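Local coordinates for aminomethyltransferase (Bartonella henselae, PDB 3GIR), which belongs to the aminomethyltransferase (T-protein) family and joins a large mixed alpha-beta part to a C-terminal beta-barrel domain, at residues Y39-K44 and L233-L238; M84-V89 and R172-L177; W208-S213 and D219-A224. All blocks are in the same frame, centred on the assembly; numbering follows the deposited sequence.

All three contacts fall within the larger of the chain's two family regions. Interaction 3 is a buried beta hairpin, held by backbone bonds, apolar pairs and a salt bridge. Interaction 2, its centre about 9 Å from that of interaction 3, brings together strands of two different sheets, with a few apolar side chains and bridging waters in place of backbone pairing. The two meet directly, because strands 173-178 and 220-225 are neighbours in one sheet and L86 packs on A224. Interaction 1 lies nearer the surface, its helices barely touching beside a sodium ion; the helix that carries residues 233-238 follows strand 220-225 in the chain, and L233 packs on I223 and W208.

Interaction 1: residues Y39-K44 and L233-L238; sequences YELHEK and LAEKLL. With NA (sodium ion), chain B.
L41 reaches from helix 39-44 to A234 and E235 on helix 227-238, and the contact is small because this one leucine makes nearly all of it. Its apolar part is a methyl-to-methyl touch, L41 CD1 lying 3.7 Å from A234 CB. With CG anti to the carbonyl carbon (chi1 -66°), L41 sends its forked end across the gap, and the short methyl of A234 leaves room for it. W245 on strand 243-245 touches L41, A234 and L238 alike, so the three share an aromatic neighbour.

The glutamate contributes at the exposed margin. The side chains of L41 and E235 cross at about a right angle, with L41 CD2 4.1 Å from E235 CG and 3.9 Å from E235 OE2. The carboxylate looks instead to R231, one turn earlier, with which it makes a long, weak ion pair. A glutamate suits this place, offering its aliphatic part to leucine and its charge to the surface.

Of the two helices, only the second supplies a ligand to the sodium ion. The carbonyl L238 O, at the last residue of its helix, lies 2.3 Å from the sodium ion; three waters and the carbonyls of D240 and V243 complete six oxygen ligands. The negative end of the helix dipole may favour the cation, a carbonyl-lined sodium site at a helix C-terminus.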
loop_
_atom_site.group_PDB
_atom_site.type_symbol
_atom_site.label_atom_id
_atom_site.label_comp_id
_atom_site.label_asym_id
_atom_site.label_seq_id
_atom_site.Cartn_x
_atom_site.Cartn_y
_atom_site.Cartn_z
ATOM N N TYR A 39 21.277 -3.493 0.666
ATOM C CA TYR A 39 21.490 -4.487 -0.392
ATOM C C TYR A 39 22.390 -5.619 0.054
ATOM O O TYR A 39 22.077 -6.793 -0.160
ATOM C CB TYR A 39 22.077 -3.845 -1.645
ATOM C CG TYR A 39 22.510 -4.863 -2.682
ATOM C CD1 TYR A 39 21.582 -5.437 -3.517
ATOM C CD2 TYR A 39 23.830 -5.294 -2.752
ATOM C CE1 TYR A 39 21.935 -6.376 -4.502
ATOM C CE2 TYR A 39 24.211 -6.283 -3.719
ATOM C CZ TYR A 39 23.231 -6.792 -4.580
ATOM O OH TYR A 39 23.535 -7.732 -5.510
ATOM N N GLU A 40 23.513 -5.284 0.737
ATOM C CA GLU A 40 24.416 -6.366 1.148
ATOM C C GLU A 40 23.809 -7.412 2.104
ATOM O O GLU A 40 24.149 -8.614 2.047
ATOM C CB GLU A 40 25.691 -5.773 1.794
ATOM C CG GLU A 40 26.602 -5.134 0.800
ATOM C CD GLU A 40 27.835 -4.475 1.499
ATOM O OE1 GLU A 40 28.177 -4.883 2.657
ATOM O OE2 GLU A 40 28.443 -3.547 0.907
ATOM N N LEU A 41 22.893 -7.000 3.007
ATOM C CA LEU A 41 22.175 -7.927 3.832
ATOM C C LEU A 41 21.335 -8.887 2.995
ATOM O O LEU A 41 21.223 -10.085 3.339
ATOM C CB LEU A 41 21.261 -7.248 4.889
ATOM C CG LEU A 41 21.877 -6.442 6.010
ATOM C CD1 LEU A 41 20.810 -5.981 7.045
ATOM C CD2 LEU A 41 22.995 -7.313 6.668
ATOM N N HIS A 42 20.725 -8.356 1.961
ATOM C CA HIS A 42 19.894 -9.180 1.098
ATOM C C HIS A 42 20.761 -10.164 0.328
ATOM O O HIS A 42 20.370 -11.343 0.220
ATOM C CB HIS A 42 19.004 -8.335 0.178
ATOM C CG HIS A 42 18.130 -7.424 0.953
ATOM N ND1 HIS A 42 17.212 -7.910 1.859
ATOM C CD2 HIS A 42 18.072 -6.069 1.026
ATOM C CE1 HIS A 42 16.580 -6.891 2.419
ATOM N NE2 HIS A 42 17.114 -5.759 1.980
ATOM N N GLU A 43 21.885 -9.691 -0.195
ATOM C CA GLU A 43 22.830 -10.543 -0.920
ATOM C C GLU A 43 23.299 -11.675 0.015
ATOM O O GLU A 43 23.256 -12.884 -0.359
ATOM C CB GLU A 43 23.965 -9.676 -1.467
ATOM C CG GLU A 43 24.524 -10.092 -2.780
ATOM C CD GLU A 43 25.553 -11.239 -2.662
ATOM O OE1 GLU A 43 26.224 -11.311 -1.591
ATOM O OE2 GLU A 43 25.691 -12.073 -3.629
ATOM N N LYS A 44 23.712 -11.346 1.250
ATOM C CA LYS A 44 24.116 -12.368 2.247
ATOM C C LYS A 44 23.030 -13.401 2.597
ATOM O O LYS A 44 23.297 -14.562 2.882
ATOM C CB LYS A 44 24.635 -11.717 3.577
ATOM N N LEU A 233 19.939 -2.376 13.188
ATOM C CA LEU A 233 18.611 -2.684 13.563
ATOM C C LEU A 233 18.094 -3.934 12.824
ATOM O O LEU A 233 17.460 -4.800 13.392
ATOM C CB LEU A 233 17.681 -1.500 13.320
ATOM C CG LEU A 233 16.197 -1.757 13.588
ATOM C CD1 LEU A 233 15.944 -2.227 15.058
ATOM C CD2 LEU A 233 15.265 -0.604 13.184
ATOM N N ALA A 234 18.286 -3.944 11.522
ATOM C CA ALA A 234 17.812 -5.096 10.762
ATOM C C ALA A 234 18.439 -6.388 11.202
ATOM O O ALA A 234 17.703 -7.376 11.371
ATOM C CB ALA A 234 18.049 -4.891 9.265
ATOM N N GLU A 235 19.738 -6.388 11.496
ATOM C CA GLU A 235 20.390 -7.578 11.990
ATOM C C GLU A 235 19.856 -7.954 13.353
ATOM O O GLU A 235 19.680 -9.140 13.639
ATOM C CB GLU A 235 21.901 -7.406 12.034
ATOM C CG GLU A 235 22.585 -7.255 10.707
ATOM C CD GLU A 235 24.082 -6.799 10.850
ATOM O OE1 GLU A 235 24.404 -6.015 11.806
ATOM O OE2 GLU A 235 24.918 -7.201 10.006
ATOM N N LYS A 236 19.626 -6.987 14.230
ATOM C CA LYS A 236 19.004 -7.271 15.545
ATOM C C LYS A 236 17.629 -7.907 15.444
ATOM O O LYS A 236 17.304 -8.875 16.156
ATOM C CB LYS A 236 18.985 -5.990 16.371
ATOM C CG LYS A 236 18.300 -6.078 17.727
ATOM C CD LYS A 236 18.429 -4.715 18.418
ATOM C CE LYS A 236 18.072 -4.765 19.893
ATOM N NZ LYS A 236 18.045 -3.375 20.411
ATOM N N LEU A 237 16.764 -7.395 14.547
ATOM C CA LEU A 237 15.453 -8.015 14.398
ATOM C C LEU A 237 15.520 -9.400 13.760
ATOM O O LEU A 237 14.849 -10.336 14.179
ATOM C CB LEU A 237 14.567 -7.128 13.535
ATOM C CG LEU A 237 14.239 -5.813 14.126
ATOM C CD1 LEU A 237 13.526 -4.928 13.061
ATOM C CD2 LEU A 237 13.352 -5.907 15.324
ATOM N N LEU A 238 16.349 -9.568 12.755
ATOM C CA LEU A 238 16.534 -10.883 12.099
ATOM C C LEU A 238 17.075 -11.955 13.001
ATOM O O LEU A 238 16.765 -13.142 12.832
ATOM C CB LEU A 238 17.525 -10.731 10.978
ATOM C CG LEU A 238 17.005 -10.200 9.702
ATOM C CD1 LEU A 238 18.171 -9.630 8.874
ATOM C CD2 LEU A 238 16.198 -11.412 9.016
HETATM NA NA NA B . 15.440 -14.969 12.537
HETATM O O HOH W 1 17.246 -16.084 13.867
HETATM O O HOH W 2 14.587 -17.292 12.380
HETATM O O HOH W 3 16.618 -15.640 10.583
#

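Interaction 2: residues M84-V89 and R172-L177; sequences MKLIAV and RVLLAL
M84 faces L174 and L86 faces R172, their CA atoms 7.3 and 7.4 Å apart respectively, a spacing too wide for sheet pairing, and no direct hydrogen bond crosses between the two backbones. Leucines bridge the gap. Because CG of L174 stands anti to the backbone N (chi1 -171°), its CD2 methyl can meet M84 at the base of the side chain, 3.8 Å from M84 CB, and the same methyl lies 4.3 Å from L86 CD1. L86 sends its other branch to the aliphatic part of arginine, with L86 CD2 4.2 Å from R172 CG, so R172 serves as hydrocarbon here while its guanidinium makes a long, weak ion pair with D207.

Water supplies the polar link. One molecule lies 2.7 Å from M84 O and 2.8 Å from R172 O, though it may not serve both at once; another accepts from K85 NZ and R172 N.

Strand 85-90 belongs to the five-stranded antiparallel sheet, between strands 139-144 and 166-169, whereas strand 173-178 lies in the mixed sheet between 220-225 and 76-80. L86 accordingly packs between M141 and V143 of its own sheet and A224 of the other, joining the two sheets.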
loop_
_atom_site.group_PDB
_atom_site.type_symbol
_atom_site.label_atom_id
_atom_site.label_comp_id
_atom_site.label_asym_id
_atom_site.label_seq_id
_atom_site.Cartn_x
_atom_site.Cartn_y
_atom_site.Cartn_z
ATOM N N MET A 84 10.251 2.865 -0.704
ATOM C CA MET A 84 9.211 3.852 -0.367
ATOM C C MET A 84 9.888 5.122 0.128
ATOM O O MET A 84 11.062 5.118 0.485
ATOM C CB MET A 84 8.293 3.359 0.762
ATOM C CG MET A 84 7.599 2.002 0.546
ATOM S SD MET A 84 6.423 1.858 -0.845
ATOM C CE MET A 84 4.915 2.415 -0.170
ATOM N N LYS A 85 9.148 6.224 0.118
ATOM C CA LYS A 85 9.690 7.547 0.420
ATOM C C LYS A 85 8.883 8.252 1.471
ATOM O O LYS A 85 7.668 8.359 1.349
ATOM C CB LYS A 85 9.783 8.444 -0.837
ATOM C CG LYS A 85 10.685 9.624 -0.698
ATOM C CD LYS A 85 12.171 9.192 -0.686
ATOM C CE LYS A 85 13.113 10.339 -0.578
ATOM N NZ LYS A 85 14.519 9.813 -0.667
ATOM N N LEU A 86 9.587 8.728 2.488
ATOM C CA LEU A 86 8.997 9.571 3.536
ATOM C C LEU A 86 9.192 11.015 3.118
ATOM O O LEU A 86 10.313 11.419 2.732
ATOM C CB LEU A 86 9.725 9.349 4.852
ATOM C CG LEU A 86 9.094 8.266 5.704
ATOM C CD1 LEU A 86 9.288 6.939 5.053
ATOM C CD2 LEU A 86 9.755 8.370 7.110
ATOM N N ILE A 87 8.110 11.767 3.132
ATOM C CA ILE A 87 8.139 13.174 2.895
ATOM C C ILE A 87 7.565 13.876 4.141
ATOM O O ILE A 87 6.411 13.655 4.533
ATOM C CB ILE A 87 7.273 13.472 1.691
ATOM C CG1 ILE A 87 7.850 12.861 0.404
ATOM C CG2 ILE A 87 7.164 15.017 1.442
ATOM C CD1 ILE A 87 6.906 12.852 -0.853
ATOM N N ALA A 88 8.392 14.736 4.753
ATOM C CA ALA A 88 7.940 15.560 5.901
ATOM C C ALA A 88 7.285 16.836 5.395
ATOM O O ALA A 88 7.701 17.435 4.356
ATOM C CB ALA A 88 9.080 15.908 6.814
ATOM N N VAL A 89 6.245 17.232 6.093
ATOM C CA VAL A 89 5.531 18.475 5.750
ATOM C C VAL A 89 5.489 19.264 7.082
ATOM O O VAL A 89 4.925 18.796 8.048
ATOM C CB VAL A 89 4.165 18.111 5.242
ATOM C CG1 VAL A 89 3.282 19.378 5.082
ATOM C CG2 VAL A 89 4.293 17.277 3.904
ATOM N N ARG A 172 15.893 7.745 4.247
ATOM C CA ARG A 172 15.629 6.774 5.287
ATOM C C ARG A 172 15.649 5.370 4.804
ATOM O O ARG A 172 15.396 5.076 3.621
ATOM C CB ARG A 172 14.197 7.004 5.831
ATOM C CG ARG A 172 13.928 8.318 6.523
ATOM C CD ARG A 172 14.568 8.443 7.828
ATOM N NE ARG A 172 14.258 9.702 8.513
ATOM C CZ ARG A 172 14.961 10.824 8.424
ATOM N NH1 ARG A 172 16.005 10.903 7.628
ATOM N NH2 ARG A 172 14.628 11.916 9.121
ATOM N N VAL A 173 15.916 4.452 5.727
ATOM C CA VAL A 173 15.538 3.038 5.558
ATOM C C VAL A 173 14.178 2.896 6.152
ATOM O O VAL A 173 13.865 3.510 7.157
ATOM C CB VAL A 173 16.578 2.092 6.196
ATOM C CG1 VAL A 173 15.994 0.704 6.551
ATOM C CG2 VAL A 173 17.758 1.981 5.266
ATOM N N LEU A 174 13.351 2.062 5.533
ATOM C CA LEU A 174 12.034 1.751 6.004
ATOM C C LEU A 174 11.911 0.231 6.025
ATOM O O LEU A 174 12.141 -0.451 4.997
ATOM C CB LEU A 174 10.925 2.327 5.090
ATOM C CG LEU A 174 9.466 2.218 5.634
ATOM C CD1 LEU A 174 9.197 2.995 6.896
ATOM C CD2 LEU A 174 8.563 2.699 4.474
ATOM N N LEU A 175 11.566 -0.318 7.186
ATOM C CA LEU A 175 11.395 -1.764 7.410
ATOM C C LEU A 175 9.974 -1.986 7.851
ATOM O O LEU A 175 9.492 -1.251 8.662
ATOM C CB LEU A 175 12.338 -2.314 8.477
ATOM C CG LEU A 175 13.816 -2.058 8.247
ATOM C CD1 LEU A 175 14.653 -2.461 9.478
ATOM C CD2 LEU A 175 14.245 -2.850 7.067
ATOM N N ALA A 176 9.311 -3.019 7.367
ATOM C CA ALA A 176 8.049 -3.458 7.918
ATOM C C ALA A 176 8.272 -4.760 8.671
ATOM O O ALA A 176 8.949 -5.627 8.222
ATOM C CB ALA A 176 7.047 -3.702 6.765
ATOM N N LEU A 177 7.640 -4.861 9.851
ATOM C CA LEU A 177 7.740 -6.071 10.714
ATOM C C LEU A 177 6.290 -6.455 10.929
ATOM O O LEU A 177 5.541 -5.768 11.619
ATOM C CB LEU A 177 8.388 -5.777 12.045
ATOM C CG LEU A 177 8.498 -6.968 12.981
ATOM C CD1 LEU A 177 9.554 -7.972 12.459
ATOM C CD2 LEU A 177 8.928 -6.426 14.363
HETATM O O HOH W 4 12.814 5.483 2.569
HETATM O O HOH W 5 15.307 7.429 1.285
#

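Interaction 3: residues W208-S213 and D219-A224; sequences WFITRS and DGFEIA
D219 OD1 is gripped twice, by R212 NE at 3.0 Å in a nearly straight bond (172°) on its syn lone pair, and weakly by G220 N next to it in the chain. R212 NH2 meets the other oxygen, D219 OD2, at 2.9 Å, giving a side-on, two-nitrogen salt bridge with the guanidinium and carboxylate planes only 15° apart. The extended arginine chain runs beside F221, whose CZ sits over the centre of one guanidinium face, although the two planes are too inclined for a parallel stack.

Behind this end the strands pair antiparallel. F209 with A224 and T211 with E222 are hydrogen-bonded pairs, F209 N to A224 O being one of four bonds of 2.9 Å. Between them I210 and I223 form a non-hydrogen-bonded pair; their branched side chains lie side by side with I210 CG1 4.0 Å from I223 CG2, and the latter methyl also meets W208 CE3 at 4.0 Å. On the other face A224 CB meets the F209 ring edge. T211 OG1 shares a hydrogen bond of 2.9 Å with S213 OG. Two waters link these hydroxyls to the E222 carboxylate, one of them weakly.

L196 O accepts from R212 NH1 and F391 adds a cation-pi contact. The buried guanidinium, its charge probably compensated by carboxylate and carbonyl and its rotation fixed, thus ties the strands together at the hairpin's loop end.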
loop_
_atom_site.group_PDB
_atom_site.type_symbol
_atom_site.label_atom_id
_atom_site.label_comp_id
_atom_site.label_asym_id
_atom_site.label_seq_id
_atom_site.Cartn_x
_atom_site.Cartn_y
_atom_site.Cartn_z
ATOM N N TRP A 208 13.568 9.013 13.912
ATOM C CA TRP A 208 12.965 7.694 13.804
ATOM C C TRP A 208 11.446 7.929 13.733
ATOM O O TRP A 208 10.928 8.881 14.298
ATOM C CB TRP A 208 13.236 6.817 15.041
ATOM C CG TRP A 208 14.561 6.190 15.123
ATOM C CD1 TRP A 208 15.732 6.807 15.101
ATOM C CD2 TRP A 208 14.816 4.809 15.421
ATOM N NE1 TRP A 208 16.750 5.889 15.257
ATOM C CE2 TRP A 208 16.211 4.654 15.436
ATOM C CE3 TRP A 208 14.009 3.683 15.528
ATOM C CZ2 TRP A 208 16.810 3.417 15.675
ATOM C CZ3 TRP A 208 14.603 2.452 15.763
ATOM C CH2 TRP A 208 15.993 2.349 15.825
ATOM N N PHE A 209 10.726 7.051 13.028
ATOM C CA PHE A 209 9.252 7.143 12.930
ATOM C C PHE A 209 8.717 5.738 12.966
ATOM O O PHE A 209 9.138 4.926 12.141
ATOM C CB PHE A 209 8.919 7.899 11.621
ATOM C CG PHE A 209 7.475 7.961 11.241
ATOM C CD1 PHE A 209 6.521 8.413 12.098
ATOM C CD2 PHE A 209 7.079 7.567 9.960
ATOM C CE1 PHE A 209 5.157 8.487 11.716
ATOM C CE2 PHE A 209 5.753 7.679 9.556
ATOM C CZ PHE A 209 4.779 8.094 10.475
ATOM N N ILE A 210 7.837 5.387 13.926
ATOM C CA ILE A 210 7.278 4.060 13.995
ATOM C C ILE A 210 5.780 4.178 13.928
ATOM O O ILE A 210 5.181 5.000 14.654
ATOM C CB ILE A 210 7.675 3.321 15.290
ATOM C CG1 ILE A 210 9.213 3.137 15.283
ATOM C CG2 ILE A 210 6.904 1.991 15.472
ATOM C CD1 ILE A 210 9.766 2.382 16.549
ATOM N N THR A 211 5.177 3.341 13.091
ATOM C CA THR A 211 3.722 3.267 12.951
ATOM C C THR A 211 3.250 1.823 13.146
ATOM O O THR A 211 3.999 0.874 12.874
ATOM C CB THR A 211 3.191 3.800 11.600
ATOM O OG1 THR A 211 3.743 2.981 10.534
ATOM C CG2 THR A 211 3.504 5.315 11.343
ATOM N N ARG A 212 2.040 1.660 13.679
ATOM C CA ARG A 212 1.412 0.356 13.770
ATOM C C ARG A 212 0.494 0.241 12.558
ATOM O O ARG A 212 -0.652 0.661 12.549
ATOM C CB ARG A 212 0.676 0.172 15.110
ATOM C CG ARG A 212 0.233 -1.241 15.336
ATOM C CD ARG A 212 -0.207 -1.534 16.792
ATOM N NE ARG A 212 -0.093 -2.890 17.135
ATOM C CZ ARG A 212 0.101 -3.335 18.373
ATOM N NH1 ARG A 212 0.221 -2.470 19.371
ATOM N NH2 ARG A 212 0.233 -4.592 18.599
ATOM N N SER A 213 1.066 -0.200 11.457
ATOM C CA SER A 213 0.363 -0.254 10.176
ATOM C C SER A 213 1.143 -1.257 9.290
ATOM O O SER A 213 2.153 -1.824 9.733
ATOM C CB SER A 213 0.435 1.125 9.511
ATOM O OG SER A 213 1.790 1.460 9.117
ATOM N N ASP A 219 -1.448 -7.804 12.145
ATOM C CA ASP A 219 -0.811 -6.813 13.012
ATOM C C ASP A 219 0.596 -6.567 12.490
ATOM O O ASP A 219 1.116 -7.374 11.774
ATOM C CB ASP A 219 -0.817 -7.307 14.492
ATOM C CG ASP A 219 -0.358 -6.242 15.476
ATOM O OD1 ASP A 219 -0.395 -5.072 15.156
ATOM O OD2 ASP A 219 0.080 -6.616 16.576
ATOM N N GLY A 220 1.209 -5.433 12.848
ATOM C CA GLY A 220 2.536 -5.136 12.354
ATOM C C GLY A 220 2.882 -3.694 12.546
ATOM O O GLY A 220 2.036 -2.855 12.902
ATOM N N PHE A 221 4.134 -3.406 12.193
ATOM C CA PHE A 221 4.749 -2.148 12.385
ATOM C C PHE A 221 5.538 -1.763 11.165
ATOM O O PHE A 221 5.993 -2.650 10.438
ATOM C CB PHE A 221 5.663 -2.109 13.639
ATOM C CG PHE A 221 4.926 -2.432 14.906
ATOM C CD1 PHE A 221 4.406 -1.415 15.694
ATOM C CD2 PHE A 221 4.705 -3.750 15.243
ATOM C CE1 PHE A 221 3.722 -1.760 16.856
ATOM C CE2 PHE A 221 3.962 -4.050 16.363
ATOM C CZ PHE A 221 3.507 -3.067 17.122
ATOM N N GLU A 222 5.740 -0.462 10.994
ATOM C CA GLU A 222 6.742 0.064 10.035
ATOM C C GLU A 222 7.689 0.955 10.831
ATOM O O GLU A 222 7.229 1.790 11.667
ATOM C CB GLU A 222 6.099 0.826 8.922
ATOM C CG GLU A 222 5.209 -0.004 8.031
ATOM C CD GLU A 222 4.737 0.786 6.783
ATOM O OE1 GLU A 222 4.990 2.041 6.628
ATOM O OE2 GLU A 222 4.116 0.113 5.966
ATOM N N ILE A 223 8.972 0.811 10.554
ATOM C CA ILE A 223 10.020 1.570 11.254
ATOM C C ILE A 223 10.876 2.304 10.208
ATOM O O ILE A 223 11.459 1.658 9.355
ATOM C CB ILE A 223 10.902 0.666 12.108
ATOM C CG1 ILE A 223 10.082 -0.227 13.039
ATOM C CG2 ILE A 223 11.998 1.495 12.879
ATOM C CD1 ILE A 223 10.908 -1.428 13.719
ATOM N N ALA A 224 10.964 3.638 10.303
ATOM C CA ALA A 224 11.743 4.476 9.432
ATOM C C ALA A 224 12.858 5.059 10.275
ATOM O O ALA A 224 12.603 5.533 11.388
ATOM C CB ALA A 224 10.898 5.612 8.787
HETATM O O HOH W 6 7.235 4.239 9.916
HETATM O O HOH W 7 5.014 4.198 8.467
HETATM O O HOH W 8 1.325 1.690 6.239
#